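Local coordinates for crystal protein (Bacillus thuringiensis serovar dakota, PDB 2ZTB), which is a parasporin that recognizes cancer cells and probably kills them by forming membrane pores, as aerolysin-type beta-pore-forming toxins do, at residues Asp2-Tyr7 against Phe122-Ser127; Leu13-Ser18 against Thr116-Lys121. All coordinates share one frame; numbering follows the deposited sequence.

Contact 1. Residues Asp2-Tyr7 against Phe122-Ser127; sequences DVIREY and FTSKLS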
ATOM      1  N   ASP A   2      -5.707  -9.506  -0.224  1.00 83.59           N
ATOM      2  CA  ASP A   2      -6.344 -10.082  -1.457  1.00 83.47           C
ATOM      3  C   ASP A   2      -5.600 -11.323  -2.004  1.00 82.69           C
ATOM      4  O   ASP A   2      -4.379 -11.446  -1.835  1.00 82.63           O
ATOM      5  CB  ASP A   2      -6.489  -8.994  -2.543  1.00 83.62           C
ATOM      6  CG  ASP A   2      -7.670  -9.251  -3.500  1.00 85.00           C
ATOM      7  OD1 ASP A   2      -8.722  -9.816  -3.076  1.00 84.99           O
ATOM      8  OD2 ASP A   2      -7.539  -8.867  -4.688  1.00 86.14           O
ATOM      9  N   VAL A   3      -6.354 -12.227  -2.647  1.00 81.77           N
ATOM     10  CA  VAL A   3      -5.790 -13.425  -3.299  1.00 80.65           C
ATOM     11  C   VAL A   3      -5.525 -13.178  -4.797  1.00 79.33           C
ATOM     12  O   VAL A   3      -6.421 -13.282  -5.647  1.00 79.67           O
ATOM     13  CB  VAL A   3      -6.692 -14.703  -3.131  1.00 81.06           C
ATOM     14  CG1 VAL A   3      -5.816 -15.990  -3.169  1.00 80.57           C
ATOM     15  CG2 VAL A   3      -7.526 -14.627  -1.827  1.00 81.58           C
ATOM     16  N   ILE A   4      -4.282 -12.851  -5.109  1.00 77.33           N
ATOM     17  CA  ILE A   4      -3.896 -12.482  -6.468  1.00 74.98           C
ATOM     18  C   ILE A   4      -3.171 -13.653  -7.148  1.00 73.51           C
ATOM     19  O   ILE A   4      -2.381 -14.355  -6.519  1.00 72.98           O
ATOM     20  CB  ILE A   4      -3.060 -11.162  -6.449  1.00 74.83           C
ATOM     21  CG1 ILE A   4      -3.970  -9.973  -6.081  1.00 74.05           C
ATOM     22  CG2 ILE A   4      -2.335 -10.914  -7.780  1.00 74.01           C
ATOM     23  CD1 ILE A   4      -3.262  -8.858  -5.324  1.00 72.03           C
ATOM     24  N   ARG A   5      -3.474 -13.866  -8.423  1.00 71.73           N
ATOM     25  CA  ARG A   5      -2.851 -14.923  -9.204  1.00 70.54           C
ATOM     26  C   ARG A   5      -2.816 -14.507 -10.663  1.00 69.60           C
ATOM     27  O   ARG A   5      -3.841 -14.461 -11.329  1.00 69.23           O
ATOM     28  CB  ARG A   5      -3.608 -16.246  -9.031  1.00 70.52           C
ATOM     29  CG  ARG A   5      -3.031 -17.429  -9.803  1.00 70.04           C
ATOM     30  CD  ARG A   5      -3.474 -18.719  -9.138  1.00 69.66           C
ATOM     31  NE  ARG A   5      -3.077 -19.916  -9.871  1.00 70.04           N
ATOM     32  CZ  ARG A   5      -1.936 -20.583  -9.695  1.00 69.66           C
ATOM     33  NH1 ARG A   5      -1.036 -20.177  -8.806  1.00 67.67           N
ATOM     34  NH2 ARG A   5      -1.697 -21.671 -10.420  1.00 68.38           N
ATOM     35  N   GLU A   6      -1.627 -14.190 -11.156  1.00 68.53           N
ATOM     36  CA  GLU A   6      -1.502 -13.771 -12.544  1.00 67.45           C
ATOM     37  C   GLU A   6      -0.253 -14.348 -13.190  1.00 66.01           C
ATOM     38  O   GLU A   6       0.593 -14.922 -12.507  1.00 65.70           O
ATOM     39  CB  GLU A   6      -1.573 -12.232 -12.676  1.00 67.84           C
ATOM     40  CG  GLU A   6      -0.698 -11.439 -11.727  1.00 68.11           C
ATOM     41  CD  GLU A   6      -0.868  -9.927 -11.895  1.00 68.19           C
ATOM     42  OE1 GLU A   6       0.022  -9.296 -12.513  1.00 67.45           O
ATOM     43  OE2 GLU A   6      -1.886  -9.377 -11.413  1.00 66.99           O
ATOM     44  N   TYR A   7      -0.167 -14.208 -14.509  1.00 64.42           N
ATOM     45  CA  TYR A   7       0.962 -14.673 -15.267  1.00 62.99           C
ATOM     46  C   TYR A   7       2.255 -13.998 -14.824  1.00 62.23           C
ATOM     47  O   TYR A   7       2.274 -12.812 -14.445  1.00 62.33           O
ATOM     48  CB  TYR A   7       0.744 -14.445 -16.761  1.00 63.30           C
ATOM     49  CG  TYR A   7      -0.268 -15.371 -17.415  1.00 64.07           C
ATOM     50  CD1 TYR A   7      -0.470 -16.677 -16.952  1.00 64.28           C
ATOM     51  CD2 TYR A   7      -1.006 -14.945 -18.517  1.00 64.51           C
ATOM     52  CE1 TYR A   7      -1.399 -17.530 -17.564  1.00 64.56           C
ATOM     53  CE2 TYR A   7      -1.931 -15.786 -19.138  1.00 66.29           C
ATOM     54  CZ  TYR A   7      -2.127 -17.079 -18.662  1.00 65.45           C
ATOM     55  OH  TYR A   7      -3.062 -17.900 -19.287  1.00 65.19           O
ATOM     56  N   PHE A 122       2.610  -6.497 -10.534  1.00 60.51           N
ATOM     57  CA  PHE A 122       1.215  -6.927 -10.446  1.00 60.19           C
ATOM     58  C   PHE A 122       0.244  -5.911 -10.999  1.00 60.56           C
ATOM     59  O   PHE A 122       0.374  -4.711 -10.756  1.00 60.92           O
ATOM     60  CB  PHE A 122       0.836  -7.248  -9.013  1.00 59.69           C
ATOM     61  CG  PHE A 122       1.459  -8.509  -8.497  1.00 59.98           C
ATOM     62  CD1 PHE A 122       2.660  -8.473  -7.813  1.00 58.79           C
ATOM     63  CD2 PHE A 122       0.829  -9.738  -8.690  1.00 60.16           C
ATOM     64  CE1 PHE A 122       3.228  -9.635  -7.319  1.00 60.27           C
ATOM     65  CE2 PHE A 122       1.395 -10.909  -8.205  1.00 60.00           C
ATOM     66  CZ  PHE A 122       2.604 -10.857  -7.522  1.00 59.23           C
ATOM     67  N   THR A 123      -0.731  -6.433 -11.735  1.00 61.13           N
ATOM     68  CA  THR A 123      -1.763  -5.671 -12.412  1.00 62.00           C
ATOM     69  C   THR A 123      -3.038  -5.619 -11.565  1.00 62.25           C
ATOM     70  O   THR A 123      -3.738  -4.603 -11.551  1.00 61.54           O
ATOM     71  CB  THR A 123      -2.035  -6.297 -13.812  1.00 62.30           C
ATOM     72  OG1 THR A 123      -1.098  -5.760 -14.752  1.00 63.79           O
ATOM     73  CG2 THR A 123      -3.451  -6.035 -14.316  1.00 63.52           C
ATOM     74  N   SER A 124      -3.324  -6.704 -10.846  1.00 62.73           N
ATOM     75  CA  SER A 124      -4.551  -6.760 -10.048  1.00 63.35           C
ATOM     76  C   SER A 124      -4.464  -5.976  -8.752  1.00 63.34           C
ATOM     77  O   SER A 124      -3.456  -6.006  -8.055  1.00 64.16           O
ATOM     78  CB  SER A 124      -5.031  -8.198  -9.800  1.00 63.59           C
ATOM     79  OG  SER A 124      -4.000  -9.153  -9.910  1.00 65.26           O
ATOM     80  N   LYS A 125      -5.537  -5.263  -8.446  1.00 63.31           N
ATOM     81  CA  LYS A 125      -5.584  -4.422  -7.261  1.00 62.94           C
ATOM     82  C   LYS A 125      -5.484  -5.279  -6.007  1.00 62.39           C
ATOM     83  O   LYS A 125      -5.970  -6.409  -5.973  1.00 62.50           O
ATOM     84  CB  LYS A 125      -6.869  -3.603  -7.248  1.00 63.01           C
ATOM     85  CG  LYS A 125      -7.083  -2.736  -8.484  1.00 63.87           C
ATOM     86  CD  LYS A 125      -6.262  -1.452  -8.464  1.00 64.53           C
ATOM     87  CE  LYS A 125      -6.597  -0.615  -9.691  1.00 66.17           C
ATOM     88  NZ  LYS A 125      -6.282   0.825  -9.513  1.00 67.98           N
ATOM     89  N   LEU A 126      -4.829  -4.739  -4.988  1.00 61.43           N
ATOM     90  CA  LEU A 126      -4.719  -5.408  -3.709  1.00 60.55           C
ATOM     91  C   LEU A 126      -5.730  -4.802  -2.725  1.00 60.39           C
ATOM     92  O   LEU A 126      -5.812  -3.577  -2.576  1.00 60.10           O
ATOM     93  CB  LEU A 126      -3.294  -5.268  -3.180  1.00 60.30           C
ATOM     94  CG  LEU A 126      -2.974  -5.815  -1.789  1.00 60.15           C
ATOM     95  CD1 LEU A 126      -2.919  -7.323  -1.817  1.00 58.81           C
ATOM     96  CD2 LEU A 126      -1.663  -5.225  -1.268  1.00 59.94           C
ATOM     97  N   SER A 127      -6.498  -5.661  -2.065  1.00 60.52           N
ATOM     98  CA  SER A 127      -7.448  -5.218  -1.053  1.00 60.77           C
ATOM     99  C   SER A 127      -6.776  -5.094   0.309  1.00 60.77           C
ATOM    100  O   SER A 127      -6.188  -6.057   0.825  1.00 60.37           O
ATOM    101  CB  SER A 127      -8.654  -6.147  -0.987  1.00 61.12           C
ATOM    102  OG  SER A 127      -9.353  -6.139  -2.220  1.00 62.05           O
TER

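Contact 2. Residues Leu13-Ser18 against Thr116-Lys121; sequences LSALSS and TTTGFK. With EDO (1,2-ethanediol), chain H.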
ATOM      1  N   LEU A  13      11.456 -11.221 -14.428  1.00 55.72           N
ATOM      2  CA  LEU A  13      12.443 -12.239 -14.042  1.00 54.64           C
ATOM      3  C   LEU A  13      13.475 -11.724 -13.046  1.00 54.03           C
ATOM      4  O   LEU A  13      13.876 -12.449 -12.142  1.00 54.00           O
ATOM      5  CB  LEU A  13      13.093 -12.847 -15.289  1.00 54.40           C
ATOM      6  CG  LEU A  13      12.516 -14.223 -15.698  1.00 55.32           C
ATOM      7  CD1 LEU A  13      10.999 -14.364 -15.565  1.00 51.92           C
ATOM      8  CD2 LEU A  13      13.004 -14.696 -17.071  1.00 54.55           C
ATOM      9  N   SER A  14      13.862 -10.457 -13.183  1.00 53.47           N
ATOM     10  CA  SER A  14      14.730  -9.778 -12.211  1.00 52.80           C
ATOM     11  C   SER A  14      14.158  -9.774 -10.797  1.00 52.84           C
ATOM     12  O   SER A  14      14.918  -9.733  -9.820  1.00 52.44           O
ATOM     13  CB  SER A  14      15.002  -8.349 -12.657  1.00 52.69           C
ATOM     14  OG  SER A  14      13.785  -7.623 -12.727  1.00 53.62           O
ATOM     15  N   ALA A  15      12.825  -9.832 -10.697  1.00 53.13           N
ATOM     16  CA  ALA A  15      12.120  -9.919  -9.416  1.00 54.06           C
ATOM     17  C   ALA A  15      12.343 -11.268  -8.748  1.00 54.44           C
ATOM     18  O   ALA A  15      12.185 -11.396  -7.539  1.00 55.47           O
ATOM     19  CB  ALA A  15      10.592  -9.626  -9.584  1.00 53.11           C
ATOM     20  N   LEU A  16      12.685 -12.279  -9.548  1.00 55.29           N
ATOM     21  CA  LEU A  16      13.117 -13.588  -9.048  1.00 54.74           C
ATOM     22  C   LEU A  16      14.652 -13.726  -9.165  1.00 54.88           C
ATOM     23  O   LEU A  16      15.203 -14.845  -9.295  1.00 55.08           O
ATOM     24  CB  LEU A  16      12.419 -14.702  -9.816  1.00 54.70           C
ATOM     25  CG  LEU A  16      10.911 -15.028  -9.650  1.00 55.18           C
ATOM     26  CD1 LEU A  16      10.419 -14.874  -8.214  1.00 52.80           C
ATOM     27  CD2 LEU A  16      10.053 -14.235 -10.602  1.00 55.00           C
ATOM     28  N   SER A  17      15.338 -12.589  -9.134  1.00 53.47           N
ATOM     29  CA  SER A  17      16.798 -12.554  -9.199  1.00 53.35           C
ATOM     30  C   SER A  17      17.355 -13.266 -10.432  1.00 53.11           C
ATOM     31  O   SER A  17      18.512 -13.709 -10.436  1.00 52.12           O
ATOM     32  CB  SER A  17      17.396 -13.140  -7.925  1.00 53.53           C
ATOM     33  OG  SER A  17      16.982 -12.387  -6.799  1.00 52.92           O
ATOM     34  N   SER A  18      16.523 -13.359 -11.473  1.00 52.71           N
ATOM     35  CA  SER A  18      16.892 -14.073 -12.677  1.00 52.95           C
ATOM     36  C   SER A  18      16.765 -13.237 -13.947  1.00 53.14           C
ATOM     37  O   SER A  18      16.469 -12.030 -13.895  1.00 52.62           O
ATOM     38  CB  SER A  18      16.099 -15.382 -12.789  1.00 52.77           C
ATOM     39  OG  SER A  18      16.023 -16.010 -11.527  1.00 52.77           O
ATOM     40  N   THR A 116       7.099  -4.280  -3.385  1.00 57.43           N
ATOM     41  CA  THR A 116       7.667  -5.616  -3.234  1.00 57.46           C
ATOM     42  C   THR A 116       9.157  -5.414  -3.135  1.00 57.42           C
ATOM     43  O   THR A 116       9.686  -4.395  -3.589  1.00 57.96           O
ATOM     44  CB  THR A 116       7.307  -6.586  -4.384  1.00 57.01           C
ATOM     45  OG1 THR A 116       7.898  -6.116  -5.595  1.00 59.14           O
ATOM     46  CG2 THR A 116       5.780  -6.714  -4.550  1.00 54.61           C
ATOM     47  N   THR A 117       9.825  -6.350  -2.481  1.00 57.35           N
ATOM     48  CA  THR A 117      11.244  -6.202  -2.206  1.00 56.53           C
ATOM     49  C   THR A 117      12.116  -6.233  -3.469  1.00 56.05           C
ATOM     50  O   THR A 117      13.237  -5.752  -3.434  1.00 56.13           O
ATOM     51  CB  THR A 117      11.720  -7.258  -1.169  1.00 57.12           C
ATOM     52  OG1 THR A 117      11.330  -8.581  -1.590  1.00 57.35           O
ATOM     53  CG2 THR A 117      11.115  -6.937   0.215  1.00 55.79           C
ATOM     54  N   THR A 118      11.595  -6.769  -4.577  1.00 55.44           N
ATOM     55  CA  THR A 118      12.399  -6.996  -5.794  1.00 55.74           C
ATOM     56  C   THR A 118      11.775  -6.478  -7.108  1.00 56.27           C
ATOM     57  O   THR A 118      12.353  -6.638  -8.195  1.00 55.88           O
ATOM     58  CB  THR A 118      12.732  -8.510  -5.968  1.00 55.05           C
ATOM     59  OG1 THR A 118      11.517  -9.249  -5.978  1.00 56.60           O
ATOM     60  CG2 THR A 118      13.628  -9.035  -4.849  1.00 53.01           C
ATOM     61  N   GLY A 119      10.571  -5.911  -7.014  1.00 57.29           N
ATOM     62  CA  GLY A 119       9.950  -5.205  -8.139  1.00 57.38           C
ATOM     63  C   GLY A 119       9.069  -6.022  -9.064  1.00 57.38           C
ATOM     64  O   GLY A 119       9.143  -5.885 -10.278  1.00 57.62           O
ATOM     65  N   PHE A 120       8.257  -6.891  -8.488  1.00 57.61           N
ATOM     66  CA  PHE A 120       7.182  -7.529  -9.218  1.00 58.63           C
ATOM     67  C   PHE A 120       6.248  -6.495  -9.835  1.00 59.22           C
ATOM     68  O   PHE A 120       6.142  -5.369  -9.340  1.00 59.67           O
ATOM     69  CB  PHE A 120       6.399  -8.463  -8.297  1.00 58.72           C
ATOM     70  CG  PHE A 120       7.141  -9.720  -7.944  1.00 58.33           C
ATOM     71  CD1 PHE A 120       7.895  -9.789  -6.778  1.00 58.70           C
ATOM     72  CD2 PHE A 120       7.105 -10.823  -8.795  1.00 57.47           C
ATOM     73  CE1 PHE A 120       8.596 -10.964  -6.454  1.00 60.37           C
ATOM     74  CE2 PHE A 120       7.803 -11.999  -8.488  1.00 56.34           C
ATOM     75  CZ  PHE A 120       8.542 -12.073  -7.312  1.00 57.27           C
ATOM     76  N   LYS A 121       5.606  -6.867 -10.938  1.00 59.73           N
ATOM     77  CA  LYS A 121       4.701  -5.957 -11.633  1.00 60.40           C
ATOM     78  C   LYS A 121       3.302  -6.558 -11.662  1.00 60.14           C
ATOM     79  O   LYS A 121       2.874  -7.088 -12.670  1.00 60.72           O
ATOM     80  CB  LYS A 121       5.205  -5.674 -13.059  1.00 60.30           C
ATOM     81  CG  LYS A 121       6.647  -5.179 -13.133  1.00 60.85           C
ATOM     82  CD  LYS A 121       7.069  -4.863 -14.563  1.00 61.29           C
ATOM     83  CE  LYS A 121       8.469  -4.279 -14.609  1.00 62.89           C
ATOM     84  NZ  LYS A 121       9.476  -5.284 -14.136  1.00 66.20           N
TER
HETATM   85  C1  EDO H1010       7.543  -2.375  -6.069  1.00 49.26           C
HETATM   86  O1  EDO H1010       6.626  -3.144  -6.884  1.00 51.68           O
HETATM   87  C2  EDO H1010       9.024  -2.531  -6.477  1.00 51.63           C
HETATM   88  O2  EDO H1010       9.537  -1.675  -7.544  1.00 46.32           O
HETATM   89  O   HOH W   1      12.648  -6.252 -10.812  1.00 43.09           O

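Contact 1. Residues Asp2-Tyr7 against Phe122-Ser127
Glu-6 and Ile-4, on the short N-terminal strand 4-7, meet the linker that leads into the beta-hairpin 126-132/136-142, with Asp-2 completing the contact beside the first residues of that hairpin. The protein has the elongated, mostly beta fold of aerolysin-type toxins, in which a hairpin of this kind is probably the part that inserts into the membrane. The two segments do not pair as strands; a carboxylate and an aliphatic chain reach across instead. Glu-6 places CG between its own backbone N and carbonyl carbon (chi1 48°) and then runs extended, which carries the carboxylate out to the linker. There OE1 accepts the N-H of Thr-123 on its syn lone pair at 3.1 Å. OE2 takes two donors: the N-H of Ser-124, again syn at 3.1 Å and fairly straight (158°), and the hydroxyl OG of Ser-124, which comes in nearly along the C-O axis at 2.6 Å. Two consecutive amides and a hydroxyl thus fix the rotation of the group, and Lys-63 forms a salt bridge with OE1, probably helping to keep the carboxylate ionised. The Phe-122 ring lies against the stem of Glu-6, its plane turned 59° from that of the carboxylate. Beside it, Ile-4 makes contact through two branches. CG2 touches the same ring at CD2 (3.5 Å), while CD1 meets CD1 of Leu-126 (3.8 Å), the two side chains crossing at about a right angle. Val-65, on strand 61-90, packs against both Ile-4 and Phe-122. At the exposed end Asp-2 CB packs against Leu-126 CD1 (4.0 Å). Its OD2 lies near Lys-125 O without bonding, both being acceptors, and CB rests 3.4 Å from Ser-127 N.

Contact 2. Residues Leu13-Ser18 against Thr116-Lys121
Ala-15 sets its methyl group squarely over one face of the Phe-120 ring, a CH-pi contact between the end of a 3-10 turn, Leu-13 to Ala-15, and the loop after strand 96-116. In this aerolysin-type beta fold it packs the turn before helix 20-31 against the start of the linker to the hairpin 126-132/136-142. CB stands 3.6 Å from the ring centroid and only 4° off the ring normal, so all six ring carbons lie at nearly equal distance from it. Leu-16 approaches the same ring differently: its CD1 comes to the edge, close to the ring plane, 3.5 Å from CZ, and its CD2 touches CE2. The leucine and the phenylalanine cross at about a right angle. Methyls from two consecutive residues therefore meet the ring over a face and at an edge, and Ile-189 on strand 168-199 also packs against Phe-120.

Polar links lie beside this apolar patch. Thr-118, with OG1 tucked between its own backbone N and carbonyl carbon (chi1 56°), donates that hydroxyl to Ala-15 O at 2.7 Å. The bond lies in the carbonyl plane on a lone pair, with a C=O...donor angle of 121°. Thr-118 O receives a CA-H...O contact from Ala-15 CA, and a water that donates to it also hydrogen-bonds to Ser-14 OG, linking that carbonyl to the serine side chain. Gly-119 has a positive phi, and a CB there would press on the carbonyl O of Thr-118, which calls for glycine. At the end of strand 96-116, Thr-116 OG1 lies in plane at the edge of the Phe-120 ring and accepts weak bonds from the N-H groups of Gly-119 and Phe-120, each with an N...O distance of 3.0 Å.

Overall arrangement
The centres of contacts 1 and 2 lie about 15 Å apart, and the two meet directly: Glu-6 OE1 of contact 1 packs 3.6 Å from Lys-121 O of contact 2. Along the chain the order is 2-7, 13-18, 116-121, 122-127, so contact 2 falls within the span that contact 1 closes, and the last two segments are continuous. Together they lay the linker between strands 96-116 and 126-132 against the N-terminal segment, from strand 4-7 to the turn before helix 20-31. Both ends of the linker leading to the hairpin are thus held to the body; if the hairpin inserts during pore formation, as in aerolysin relatives, these contacts might have to rearrange.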